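Local coordinates for protein phytoene synthase (Enterococcus hirae, PDB 5IYS) that probably condenses two farnesyl diphosphate molecules head to head into dehydrosqualene, and here holds two farnesyl thiodiphosphate inhibitor molecules together with magnesium ions, at residues 20-25 against 47-52; 39-44 against 236-241; 53-58 against 108-113. One frame throughout, in Å; residues are numbered along the deposited sequence.

Contact 1. Residues 20-25 against 47-52; sequences ESIIKK and AVYAFC. With FPS (S-[(2E,6E)-3,7,11-trimethyldodeca-2,6,10-trienyl] trihydrogen thiodiphosphate), chain H; FPS (S-[(2E,6E)-3,7,11-trimethyldodeca-2,6,10-trienyl] trihydrogen thiodiphosphate), chain G.
The hydroxyl of Tyr49, whose ring packs on Ile22 and Ile23, is gripped by two groups: OH donates a hydrogen bond to O1A of farnesyl thiodiphosphate chain G, modelled at a doubtfully short 2.5 Å, and it is also hydrogen-bonded to Arg53 NE, one turn along the same helix. This is helix packing in the all-helical fold of head-to-head prenyl synthases; segments 20-25 and 47-52, from helices 13-26 and 39-60, cross at 69° with their axes 8.4 Å apart. Tyr49 CG stands anti to the backbone N (chi1 -177°), which swings the phenol between the neighbouring helix and the ligands. Ile23 lies over one ring face, CG1 sitting 3.6 Å from the Tyr49 ring centroid and 12° off its normal, a CH-pi contact. Ile22 comes in at the edge instead, its CG2 4.0 Å from Tyr49 CE1, while its CD1 turns to Ala50 CB at 4.4 Å. Meeting the ring at a face and an edge, the isoleucines probably limit its rotation. The farnesyl chain of the second ligand, chain H, runs along helix 39-60: its C12 lies 3.4 Å from Tyr49 CD2, its C14 is near Val48 CG1, and its C7 is 3.5 Å from Cys52 CB.

Contact 2. Residues 39-44 against 236-241; sequences KRKAQS and EDCRQA
Lys41 reaches across from the start of helix 39-60 to Asp237 and Cys238 of residues 236-241, spanning backbones whose nearest CA atoms, those of Lys41 and Cys238, are 8.7 Å apart. Its CG lies beside the backbone N and anti to the carbonyl carbon (chi1 -79°), and beyond CG the chain runs fully extended, so that nearly its whole length goes into bridging the gap. The last part of the chain passes alongside the thiol of Cys238: Lys41 CD is 3.8 Å from Cys238 SG, and Lys41 NZ ends 3.6 Å from the same sulfur. Cys238 meets it with SG likewise anti to its own carbonyl carbon (chi1 -63°), pointing toward helix 39-60. Asp237 takes the rarer choice, with CG tucked between the backbone N and the carbonyl carbon (chi1 70°), and its side chain lies at about a right angle to that of Lys41. Its two oxygens deal with the ammonium differently. Asp237 OD1 forms a long salt bridge to Lys41 NZ at 3.9 Å, whereas Asp237 OD2 is reached through a water that accepts from Lys41 NZ at 3.2 Å and donates to Asp237 OD2 at 2.5 Å. Within helix 39-60, Ser44 OG returns a hydrogen bond of 2.7 Å to Arg40 O, arriving from the opposite face of that carbonyl to Ser44 N. Around the site Phe99 touches Lys41, Leu37 packs on Cys238 and Pro38 on Asp237. Lys41 NZ and Asp237 OD1 flank the Cys238 thiol with opposite charges, so any shift in its ionisation is probably small. An ion pair this long, relayed by water at a partly buried seam, probably contributes modestly to binding the helices.

Contact 3. Residues 53-58 against 108-113; sequences RRADDL and DMLTGQ. With MG (magnesium ion), chain E; MG (magnesium ion), chain F; FPS (S-[(2E,6E)-3,7,11-trimethyldodeca-2,6,10-trienyl] trihydrogen thiodiphosphate), chain H; FPS (S-[(2E,6E)-3,7,11-trimethyldodeca-2,6,10-trienyl] trihydrogen thiodiphosphate), chain G.
Helices 39-60 and 104-116 run almost parallel here, their local axes 9.8 Å apart at 13°, with the CA atoms of Asp56 and Gln113 6.3 Å from each other. Ala55 CB fits against Leu110 CD2 at 3.6 Å, and Gln113 CG packs beside Ala55 CB. The Gln113 chain bends at chi2 (-64°), folding its amide back over Asp56. There Gln113 NE2 gives a weak hydrogen bond of 3.4 Å to Asp56 OD1 and another weak one to Met109 SD one turn earlier. The buried carbonyl oxygen Ala55 O finds no partner. Asp56 splits its carboxylate between two magnesium ions, OD1 binding one at 2.1 Å and OD2 the other at 2.2 Å. O1A of farnesyl thiodiphosphate chain H bridges both metals. Gln113 belongs to the second shell of the first ion, through Asp56 OD1 and through a metal-bound water that donates to Gln113 OE1 at 2.6 Å. Arg53 NH1 forms salt bridges to Asp56 and Asp57, and donates to O2B of the same diphosphate at 3.2 Å, nearly straight (168°). Met109 CE touches the prenyl chain near its C6. Asp56 and Asp60 bind magnesium, and with Asp57 they are consistent with the aspartate-rich DDxxD motif of prenyl synthases.

From the N terminus, helix 13-26 comes first and contact 1 ties it back on to helix 39-60, closing a short loop that includes helix 28-34. Contact 2 starts inside that loop, at the beginning of helix 39-60, and ends far along the chain on helix 236-258, so the two cross. Contact 3 follows contact 1 in series, joining the end of helix 39-60 to helix 104-116, and nests within the long loop of contact 2. All three share helix 39-60, which thus meets three others along its length. Contacts 1 and 3 touch, Phe51 CZ packing 3.7 Å from Leu110 CD2, and share both ligands; contact 2 lies apart, its centre 24 Å from that of contact 3.

Contact 1. Residues 20-25 against 47-52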
loop_
_atom_site.group_PDB
_atom_site.type_symbol
_atom_site.label_atom_id
_atom_site.label_comp_id
_atom_site.label_asym_id
_atom_site.label_seq_id
_atom_site.Cartn_x
_atom_site.Cartn_y
_atom_site.Cartn_z
ATOM N N GLU A 20 -14.178 7.184 5.453
ATOM C CA GLU A 20 -13.774 6.515 6.709
ATOM C C GLU A 20 -14.337 5.114 6.805
ATOM O O GLU A 20 -13.677 4.147 7.221
ATOM C CB GLU A 20 -14.204 7.324 7.945
ATOM C CG GLU A 20 -13.748 6.670 9.255
ATOM C CD GLU A 20 -13.691 7.609 10.431
ATOM O OE1 GLU A 20 -13.894 8.837 10.239
ATOM O OE2 GLU A 20 -13.368 7.099 11.531
ATOM N N SER A 21 -15.593 4.965 6.389
ATOM C CA SER A 21 -16.190 3.666 6.521
ATOM C C SER A 21 -15.514 2.687 5.566
ATOM O O SER A 21 -15.317 1.508 5.885
ATOM C CB SER A 21 -17.692 3.806 6.229
ATOM O OG SER A 21 -18.278 2.534 6.271
ATOM N N ILE A 22 -15.132 3.165 4.387
ATOM C CA ILE A 22 -14.448 2.297 3.439
ATOM C C ILE A 22 -13.135 1.743 4.028
ATOM O O ILE A 22 -12.881 0.535 3.973
ATOM C CB ILE A 22 -14.244 2.995 2.069
ATOM C CG1 ILE A 22 -15.579 2.968 1.307
ATOM C CG2 ILE A 22 -13.111 2.299 1.252
ATOM C CD1 ILE A 22 -15.651 3.814 0.056
ATOM N N ILE A 23 -12.289 2.608 4.579
ATOM C CA ILE A 23 -11.041 2.074 5.137
ATOM C C ILE A 23 -11.270 1.204 6.381
ATOM O O ILE A 23 -10.680 0.125 6.499
ATOM C CB ILE A 23 -9.954 3.162 5.341
ATOM C CG1 ILE A 23 -8.600 2.524 5.679
ATOM C CG2 ILE A 23 -10.374 4.154 6.444
ATOM C CD1 ILE A 23 -7.479 3.601 5.783
ATOM N N LYS A 24 -12.174 1.636 7.257
ATOM C CA LYS A 24 -12.553 0.851 8.432
ATOM C C LYS A 24 -12.941 -0.570 8.047
ATOM O O LYS A 24 -12.463 -1.520 8.649
ATOM C CB LYS A 24 -13.668 1.548 9.224
ATOM C CG LYS A 24 -14.200 0.778 10.438
ATOM C CD LYS A 24 -15.025 1.753 11.312
ATOM C CE LYS A 24 -15.680 1.037 12.492
ATOM N NZ LYS A 24 -16.610 1.915 13.277
ATOM N N LYS A 25 -13.749 -0.720 7.003
ATOM C CA LYS A 25 -14.231 -2.034 6.584
ATOM C C LYS A 25 -13.209 -2.849 5.787
ATOM O O LYS A 25 -13.241 -4.077 5.805
ATOM C CB LYS A 25 -15.500 -1.883 5.742
ATOM C CG LYS A 25 -16.648 -1.154 6.444
ATOM C CD LYS A 25 -17.426 -2.005 7.460
ATOM C CE LYS A 25 -18.482 -1.155 8.183
ATOM N NZ LYS A 25 -19.047 -1.784 9.417
ATOM N N ALA A 47 -9.714 9.515 2.566
ATOM C CA ALA A 47 -10.143 9.853 1.219
ATOM C C ALA A 47 -9.199 9.232 0.192
ATOM O O ALA A 47 -9.638 8.800 -0.873
ATOM C CB ALA A 47 -10.206 11.405 1.041
ATOM N N VAL A 48 -7.893 9.354 0.430
ATOM C CA VAL A 48 -6.913 8.801 -0.512
ATOM C C VAL A 48 -7.007 7.283 -0.562
ATOM O O VAL A 48 -7.021 6.708 -1.647
ATOM C CB VAL A 48 -5.451 9.139 -0.065
ATOM C CG1 VAL A 48 -4.445 8.344 -0.920
ATOM C CG2 VAL A 48 -5.235 10.627 -0.246
ATOM N N TYR A 49 -7.233 6.664 0.593
ATOM C CA TYR A 49 -7.480 5.226 0.661
ATOM C C TYR A 49 -8.678 4.821 -0.209
ATOM O O TYR A 49 -8.605 3.856 -0.988
ATOM C CB TYR A 49 -7.770 4.790 2.105
ATOM C CG TYR A 49 -7.956 3.293 2.210
ATOM C CD1 TYR A 49 -9.209 2.710 1.970
ATOM C CD2 TYR A 49 -6.849 2.456 2.330
ATOM C CE1 TYR A 49 -9.332 1.317 1.906
ATOM C CE2 TYR A 49 -6.971 1.080 2.290
ATOM C CZ TYR A 49 -8.221 0.522 2.071
ATOM O OH TYR A 49 -8.351 -0.855 2.001
ATOM N N ALA A 50 -9.770 5.564 -0.060
ATOM C CA ALA A 50 -10.983 5.326 -0.852
ATOM C C ALA A 50 -10.721 5.348 -2.362
ATOM O O ALA A 50 -11.318 4.576 -3.112
ATOM C CB ALA A 50 -12.064 6.358 -0.485
ATOM N N PHE A 51 -10.007 6.356 -2.835
ATOM C CA PHE A 51 -9.666 6.426 -4.251
ATOM C C PHE A 51 -8.877 5.180 -4.654
ATOM O O PHE A 51 -9.243 4.501 -5.626
ATOM C CB PHE A 51 -8.873 7.691 -4.563
ATOM C CG PHE A 51 -8.212 7.662 -5.919
ATOM C CD1 PHE A 51 -6.978 7.040 -6.077
ATOM C CD2 PHE A 51 -8.852 8.200 -7.034
ATOM C CE1 PHE A 51 -6.343 7.004 -7.332
ATOM C CE2 PHE A 51 -8.229 8.180 -8.302
ATOM C CZ PHE A 51 -6.994 7.538 -8.445
ATOM N N CYS A 52 -7.865 4.824 -3.862
ATOM C CA CYS A 52 -7.052 3.638 -4.191
ATOM C C CYS A 52 -7.875 2.339 -4.200
ATOM O O CYS A 52 -7.704 1.452 -5.055
ATOM C CB CYS A 52 -5.900 3.505 -3.199
ATOM S SG CYS A 52 -4.673 4.836 -3.342
HETATM C C1 FPS H . -3.390 -3.857 -2.247
HETATM S S1 FPS H . -2.218 -4.950 -2.989
HETATM C C2 FPS H . -3.795 -2.803 -3.248
HETATM C C3 FPS H . -3.001 -1.808 -3.682
HETATM C C4 FPS H . -1.552 -1.672 -3.296
HETATM C C5 FPS H . -3.594 -0.810 -4.650
HETATM C C6 FPS H . -4.547 0.157 -3.948
HETATM C C7 FPS H . -3.922 0.709 -2.678
HETATM C C8 FPS H . -4.604 0.747 -1.525
HETATM C C10 FPS H . -3.869 1.258 -0.308
HETATM C C9 FPS H . -6.008 0.211 -1.427
HETATM C C11 FPS H . -4.042 2.744 -0.087
HETATM C C12 FPS H . -3.604 2.927 1.359
HETATM C C13 FPS H . -3.545 4.116 1.988
HETATM C C14 FPS H . -3.918 5.412 1.335
HETATM C C15 FPS H . -3.072 4.141 3.407
HETATM P PA FPS H . -3.496 -6.392 -3.664
HETATM O O1A FPS H . -4.442 -5.794 -4.637
HETATM O O2A FPS H . -2.632 -7.534 -4.399
HETATM O O3A FPS H . -4.097 -7.148 -2.363
HETATM P PB FPS H . -5.586 -7.109 -1.797
HETATM O O1B FPS H . -6.085 -8.523 -1.924
HETATM O O2B FPS H . -6.509 -6.184 -2.560
HETATM O O3B FPS H . -5.486 -6.647 -0.358
HETATM C C1 FPS G . -2.238 -2.826 1.174
HETATM S S1 FPS G . -3.830 -2.113 0.996
HETATM C C2 FPS G . -1.320 -1.669 0.824
HETATM C C3 FPS G . -0.149 -1.796 0.177
HETATM C C4 FPS G . 0.361 -3.146 -0.231
HETATM C C5 FPS G . 0.711 -0.586 -0.135
HETATM C C6 FPS G . 0.133 0.753 0.321
HETATM C C7 FPS G . 1.242 1.786 0.302
HETATM C C8 FPS G . 1.330 2.762 1.224
HETATM C C10 FPS G . 2.407 3.806 1.028
HETATM C C9 FPS G . 0.369 2.894 2.382
HETATM C C11 FPS G . 3.278 3.871 2.286
HETATM C C12 FPS G . 4.259 5.029 2.206
HETATM C C13 FPS G . 4.038 6.261 2.718
HETATM C C14 FPS G . 5.103 7.322 2.605
HETATM C C15 FPS G . 2.762 6.611 3.439
HETATM P PA FPS G . -5.266 -3.194 2.011
HETATM O O1A FPS G . -6.395 -2.346 2.403
HETATM O O2A FPS G . -5.811 -4.160 0.833
HETATM O O3A FPS G . -4.724 -4.163 3.157
HETATM P PB FPS G . -4.270 -5.646 2.674
HETATM O O1B FPS G . -5.395 -6.629 2.849
HETATM O O2B FPS G . -3.032 -5.910 3.498
HETATM O O3B FPS G . -3.883 -5.719 1.213
#

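Contact 2. Residues 39-44 against 236-241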
loop_
_atom_site.group_PDB
_atom_site.type_symbol
_atom_site.label_atom_id
_atom_site.label_comp_id
_atom_site.label_asym_id
_atom_site.label_seq_id
_atom_site.Cartn_x
_atom_site.Cartn_y
_atom_site.Cartn_z
ATOM N N LYS A 39 -7.167 14.546 13.451
ATOM C CA LYS A 39 -8.405 14.128 12.802
ATOM C C LYS A 39 -8.438 14.513 11.321
ATOM O O LYS A 39 -8.757 13.680 10.500
ATOM C CB LYS A 39 -9.623 14.747 13.512
ATOM C CG LYS A 39 -10.972 14.279 12.959
ATOM C CD LYS A 39 -12.161 14.619 13.874
ATOM C CE LYS A 39 -13.492 14.163 13.241
ATOM N NZ LYS A 39 -14.739 14.888 13.687
ATOM N N ARG A 40 -8.154 15.774 10.985
ATOM C CA ARG A 40 -8.269 16.220 9.603
ATOM C C ARG A 40 -7.270 15.578 8.656
ATOM O O ARG A 40 -7.606 15.289 7.496
ATOM C CB ARG A 40 -8.269 17.741 9.483
ATOM C CG ARG A 40 -9.493 18.341 10.156
ATOM C CD ARG A 40 -9.392 19.843 10.444
ATOM N NE ARG A 40 -10.553 20.180 11.256
ATOM C CZ ARG A 40 -11.520 21.027 10.903
ATOM N NH1 ARG A 40 -11.388 21.841 9.854
ATOM N NH2 ARG A 40 -12.624 21.055 11.631
ATOM N N LYS A 41 -6.063 15.326 9.160
ATOM C CA LYS A 41 -5.087 14.560 8.384
ATOM C C LYS A 41 -5.507 13.112 8.243
ATOM O O LYS A 41 -5.448 12.535 7.152
ATOM C CB LYS A 41 -3.681 14.684 8.998
ATOM C CG LYS A 41 -3.025 16.011 8.627
ATOM C CD LYS A 41 -1.641 16.140 9.249
ATOM C CE LYS A 41 -0.832 17.248 8.561
ATOM N NZ LYS A 41 0.447 17.427 9.337
ATOM N N ALA A 42 -6.047 12.536 9.313
ATOM C CA ALA A 42 -6.518 11.171 9.197
ATOM C C ALA A 42 -7.651 11.061 8.160
ATOM O O ALA A 42 -7.678 10.154 7.332
ATOM C CB ALA A 42 -6.973 10.646 10.580
ATOM N N GLN A 43 -8.591 11.985 8.189
ATOM C CA GLN A 43 -9.726 11.905 7.245
ATOM C C GLN A 43 -9.217 12.084 5.819
ATOM O O GLN A 43 -9.748 11.519 4.888
ATOM C CB GLN A 43 -10.681 13.066 7.537
ATOM C CG GLN A 43 -11.434 12.877 8.858
ATOM C CD GLN A 43 -12.277 14.100 9.170
ATOM O OE1 GLN A 43 -11.752 15.188 9.377
ATOM N NE2 GLN A 43 -13.584 13.935 9.121
ATOM N N SER A 44 -8.160 12.870 5.663
ATOM C CA SER A 44 -7.538 13.090 4.358
ATOM C C SER A 44 -6.915 11.789 3.859
ATOM O O SER A 44 -7.095 11.433 2.707
ATOM C CB SER A 44 -6.491 14.202 4.433
ATOM O OG SER A 44 -7.096 15.446 4.808
ATOM N N GLU A 236 6.098 15.919 13.269
ATOM C CA GLU A 236 6.182 15.157 14.519
ATOM C C GLU A 236 4.875 14.423 14.845
ATOM O O GLU A 236 4.874 13.194 15.039
ATOM C CB GLU A 236 6.540 16.053 15.699
ATOM C CG GLU A 236 6.579 15.266 17.002
ATOM C CD GLU A 236 6.945 16.141 18.184
ATOM O OE1 GLU A 236 7.703 17.114 17.965
ATOM O OE2 GLU A 236 6.412 15.907 19.297
ATOM N N ASP A 237 3.767 15.143 14.766
ATOM C CA ASP A 237 2.437 14.531 15.018
ATOM C C ASP A 237 1.952 13.475 14.017
ATOM O O ASP A 237 0.906 12.830 14.230
ATOM C CB ASP A 237 1.363 15.606 15.265
ATOM C CG ASP A 237 0.998 16.429 14.025
ATOM O OD1 ASP A 237 1.328 16.102 12.860
ATOM O OD2 ASP A 237 0.238 17.401 14.215
ATOM N N CYS A 238 2.740 13.247 12.960
ATOM C CA CYS A 238 2.438 12.215 11.954
ATOM C C CYS A 238 3.320 10.982 12.076
ATOM O O CYS A 238 3.124 9.992 11.377
ATOM C CB CYS A 238 2.556 12.772 10.532
ATOM S SG CYS A 238 1.365 14.095 10.181
ATOM N N ARG A 239 4.371 11.056 12.890
ATOM C CA ARG A 239 5.301 9.946 12.957
ATOM C C ARG A 239 4.749 8.642 13.518
ATOM O O ARG A 239 5.096 7.577 13.039
ATOM C CB ARG A 239 6.520 10.360 13.786
ATOM C CG ARG A 239 7.333 11.412 13.061
ATOM C CD ARG A 239 8.595 11.730 13.899
ATOM N NE ARG A 239 9.164 12.960 13.382
ATOM C CZ ARG A 239 9.902 13.804 14.086
ATOM N NH1 ARG A 239 10.147 13.566 15.365
ATOM N NH2 ARG A 239 10.433 14.855 13.473
ATOM N N GLN A 240 4.047 8.712 14.642
ATOM C CA GLN A 240 3.513 7.510 15.291
ATOM C C GLN A 240 2.602 6.754 14.320
ATOM O O GLN A 240 2.718 5.530 14.163
ATOM C CB GLN A 240 2.725 7.954 16.533
ATOM C CG GLN A 240 2.001 6.859 17.312
ATOM C CD GLN A 240 2.910 5.767 17.834
ATOM O OE1 GLN A 240 4.041 6.027 18.281
ATOM N NE2 GLN A 240 2.371 4.559 17.906
ATOM N N ALA A 241 1.768 7.484 13.593
ATOM C CA ALA A 241 0.834 6.827 12.635
ATOM C C ALA A 241 1.587 6.184 11.471
ATOM O O ALA A 241 1.333 5.027 11.111
ATOM C CB ALA A 241 -0.200 7.855 12.126
HETATM O O HOH W 1 0.069 18.880 12.199
#

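Contact 3. Residues 53-58 against 108-113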
loop_
_atom_site.group_PDB
_atom_site.type_symbol
_atom_site.label_atom_id
_atom_site.label_comp_id
_atom_site.label_asym_id
_atom_site.label_seq_id
_atom_site.Cartn_x
_atom_site.Cartn_y
_atom_site.Cartn_z
ATOM N N ARG A 53 -8.613 2.139 -3.118
ATOM C CA ARG A 53 -9.437 0.926 -2.959
ATOM C C ARG A 53 -10.414 0.781 -4.120
ATOM O O ARG A 53 -10.592 -0.322 -4.654
ATOM C CB ARG A 53 -10.186 0.982 -1.616
ATOM C CG ARG A 53 -10.961 -0.268 -1.164
ATOM C CD ARG A 53 -10.386 -1.625 -1.588
ATOM N NE ARG A 53 -9.222 -2.049 -0.812
ATOM C CZ ARG A 53 -8.424 -3.062 -1.137
ATOM N NH1 ARG A 53 -8.626 -3.767 -2.250
ATOM N NH2 ARG A 53 -7.418 -3.377 -0.336
ATOM N N ARG A 54 -10.979 1.896 -4.575
ATOM C CA ARG A 54 -11.936 1.841 -5.693
ATOM C C ARG A 54 -11.260 1.428 -6.994
ATOM O O ARG A 54 -11.721 0.497 -7.674
ATOM C CB ARG A 54 -12.693 3.169 -5.872
ATOM C CG ARG A 54 -13.501 3.201 -7.167
ATOM C CD ARG A 54 -14.197 4.547 -7.420
ATOM N NE ARG A 54 -15.139 4.880 -6.360
ATOM C CZ ARG A 54 -15.759 6.052 -6.255
ATOM N NH1 ARG A 54 -15.621 6.985 -7.197
ATOM N NH2 ARG A 54 -16.571 6.254 -5.230
ATOM N N ALA A 55 -10.082 1.999 -7.267
ATOM C CA ALA A 55 -9.352 1.675 -8.491
ATOM C C ALA A 55 -8.959 0.204 -8.490
ATOM O O ALA A 55 -8.972 -0.466 -9.529
ATOM C CB ALA A 55 -8.108 2.545 -8.632
ATOM N N ASP A 56 -8.552 -0.292 -7.333
ATOM C CA ASP A 56 -8.030 -1.654 -7.241
ATOM C C ASP A 56 -9.120 -2.733 -7.292
ATOM O O ASP A 56 -8.903 -3.854 -7.782
ATOM C CB ASP A 56 -7.228 -1.816 -5.959
ATOM C CG ASP A 56 -6.674 -3.224 -5.795
ATOM O OD1 ASP A 56 -5.574 -3.523 -6.323
ATOM O OD2 ASP A 56 -7.343 -4.019 -5.109
ATOM N N ASP A 57 -10.260 -2.431 -6.685
ATOM C CA ASP A 57 -11.352 -3.397 -6.631
ATOM C C ASP A 57 -11.933 -3.536 -8.029
ATOM O O ASP A 57 -12.197 -4.651 -8.494
ATOM C CB ASP A 57 -12.431 -2.907 -5.677
ATOM C CG ASP A 57 -12.120 -3.259 -4.246
ATOM O OD1 ASP A 57 -11.126 -3.985 -4.028
ATOM O OD2 ASP A 57 -12.862 -2.800 -3.354
ATOM N N LEU A 58 -12.057 -2.405 -8.714
ATOM C CA LEU A 58 -12.446 -2.399 -10.128
ATOM C C LEU A 58 -11.734 -3.470 -10.963
ATOM O O LEU A 58 -12.360 -4.188 -11.757
ATOM C CB LEU A 58 -12.201 -1.019 -10.732
ATOM C CG LEU A 58 -13.291 0.001 -10.435
ATOM C CD1 LEU A 58 -12.935 1.352 -11.057
ATOM C CD2 LEU A 58 -14.643 -0.462 -10.973
ATOM N N ASP A 108 -0.525 7.603 -11.939
ATOM C CA ASP A 108 0.339 6.424 -11.855
ATOM C C ASP A 108 -0.378 5.185 -11.293
ATOM O O ASP A 108 -0.149 4.079 -11.763
ATOM C CB ASP A 108 1.629 6.728 -11.060
ATOM C CG ASP A 108 2.573 7.680 -11.789
ATOM O OD1 ASP A 108 2.402 7.831 -13.025
ATOM O OD2 ASP A 108 3.521 8.244 -11.161
ATOM N N MET A 109 -1.110 5.333 -10.190
ATOM C CA MET A 109 -1.942 4.255 -9.667
ATOM C C MET A 109 -2.888 3.663 -10.729
ATOM O O MET A 109 -2.977 2.443 -10.864
ATOM C CB MET A 109 -2.731 4.758 -8.440
ATOM C CG MET A 109 -3.799 3.800 -7.853
ATOM S SD MET A 109 -3.097 2.219 -7.354
ATOM C CE MET A 109 -2.442 2.556 -5.708
ATOM N N LEU A 110 -3.604 4.503 -11.470
ATOM C CA LEU A 110 -4.558 3.955 -12.446
ATOM C C LEU A 110 -3.772 3.201 -13.531
ATOM O O LEU A 110 -4.245 2.219 -14.072
ATOM C CB LEU A 110 -5.379 5.073 -13.080
ATOM C CG LEU A 110 -6.168 5.851 -12.013
ATOM C CD1 LEU A 110 -7.206 6.747 -12.679
ATOM C CD2 LEU A 110 -6.844 4.870 -11.067
ATOM N N THR A 111 -2.579 3.685 -13.871
ATOM C CA THR A 111 -1.785 3.065 -14.939
ATOM C C THR A 111 -1.298 1.701 -14.476
ATOM O O THR A 111 -1.290 0.729 -15.247
ATOM C CB THR A 111 -0.527 3.924 -15.216
ATOM O OG1 THR A 111 -0.937 5.179 -15.760
ATOM C CG2 THR A 111 0.428 3.217 -16.173
ATOM N N GLY A 112 -0.944 1.609 -13.193
ATOM C CA GLY A 112 -0.539 0.335 -12.635
ATOM C C GLY A 112 -1.710 -0.629 -12.568
ATOM O O GLY A 112 -1.581 -1.813 -12.911
ATOM N N GLN A 113 -2.849 -0.151 -12.093
ATOM C CA GLN A 113 -4.030 -1.018 -12.071
ATOM C C GLN A 113 -4.358 -1.562 -13.457
ATOM O O GLN A 113 -4.813 -2.698 -13.583
ATOM C CB GLN A 113 -5.248 -0.308 -11.497
ATOM C CG GLN A 113 -5.105 0.052 -10.036
ATOM C CD GLN A 113 -4.987 -1.180 -9.164
ATOM O OE1 GLN A 113 -5.555 -2.215 -9.471
ATOM N NE2 GLN A 113 -4.127 -1.116 -8.168
HETATM MG MG MG E . -4.321 -5.109 -6.871
HETATM MG MG MG F . -6.655 -6.118 -4.823
HETATM C C1 FPS H . -3.390 -3.857 -2.247
HETATM S S1 FPS H . -2.218 -4.950 -2.989
HETATM C C2 FPS H . -3.795 -2.803 -3.248
HETATM C C3 FPS H . -3.001 -1.808 -3.682
HETATM C C4 FPS H . -1.552 -1.672 -3.296
HETATM C C5 FPS H . -3.594 -0.810 -4.650
HETATM C C6 FPS H . -4.547 0.157 -3.948
HETATM C C7 FPS H . -3.922 0.709 -2.678
HETATM C C8 FPS H . -4.604 0.747 -1.525
HETATM C C10 FPS H . -3.869 1.258 -0.308
HETATM C C9 FPS H . -6.008 0.211 -1.427
HETATM C C11 FPS H . -4.042 2.744 -0.087
HETATM C C12 FPS H . -3.604 2.927 1.359
HETATM C C13 FPS H . -3.545 4.116 1.988
HETATM C C14 FPS H . -3.918 5.412 1.335
HETATM C C15 FPS H . -3.072 4.141 3.407
HETATM P PA FPS H . -3.496 -6.392 -3.664
HETATM O O1A FPS H . -4.442 -5.794 -4.637
HETATM O O2A FPS H . -2.632 -7.534 -4.399
HETATM O O3A FPS H . -4.097 -7.148 -2.363
HETATM P PB FPS H . -5.586 -7.109 -1.797
HETATM O O1B FPS H . -6.085 -8.523 -1.924
HETATM O O2B FPS H . -6.509 -6.184 -2.560
HETATM O O3B FPS H . -5.486 -6.647 -0.358
HETATM C C1 FPS G . -2.238 -2.826 1.174
HETATM S S1 FPS G . -3.830 -2.113 0.996
HETATM C C2 FPS G . -1.320 -1.669 0.824
HETATM C C3 FPS G . -0.149 -1.796 0.177
HETATM C C4 FPS G . 0.361 -3.146 -0.231
HETATM C C5 FPS G . 0.711 -0.586 -0.135
HETATM C C6 FPS G . 0.133 0.753 0.321
HETATM C C7 FPS G . 1.242 1.786 0.302
HETATM C C8 FPS G . 1.330 2.762 1.224
HETATM C C10 FPS G . 2.407 3.806 1.028
HETATM C C9 FPS G . 0.369 2.894 2.382
HETATM C C11 FPS G . 3.278 3.871 2.286
HETATM C C12 FPS G . 4.259 5.029 2.206
HETATM C C13 FPS G . 4.038 6.261 2.718
HETATM C C14 FPS G . 5.103 7.322 2.605
HETATM C C15 FPS G . 2.762 6.611 3.439
HETATM P PA FPS G . -5.266 -3.194 2.011
HETATM O O1A FPS G . -6.395 -2.346 2.403
HETATM O O2A FPS G . -5.811 -4.160 0.833
HETATM O O3A FPS G . -4.724 -4.163 3.157
HETATM P PB FPS G . -4.270 -5.646 2.674
HETATM O O1B FPS G . -5.395 -6.629 2.849
HETATM O O2B FPS G . -3.032 -5.910 3.498
HETATM O O3B FPS G . -3.883 -5.719 1.213
HETATM O O HOH W 2 -8.725 -6.146 -4.911
HETATM O O HOH W 3 -4.451 -4.472 -8.948
HETATM O O HOH W 4 -3.164 -7.105 -7.316
HETATM O O HOH W 5 -2.435 -3.828 -6.403
HETATM O O HOH W 6 -6.652 -8.421 -4.593
#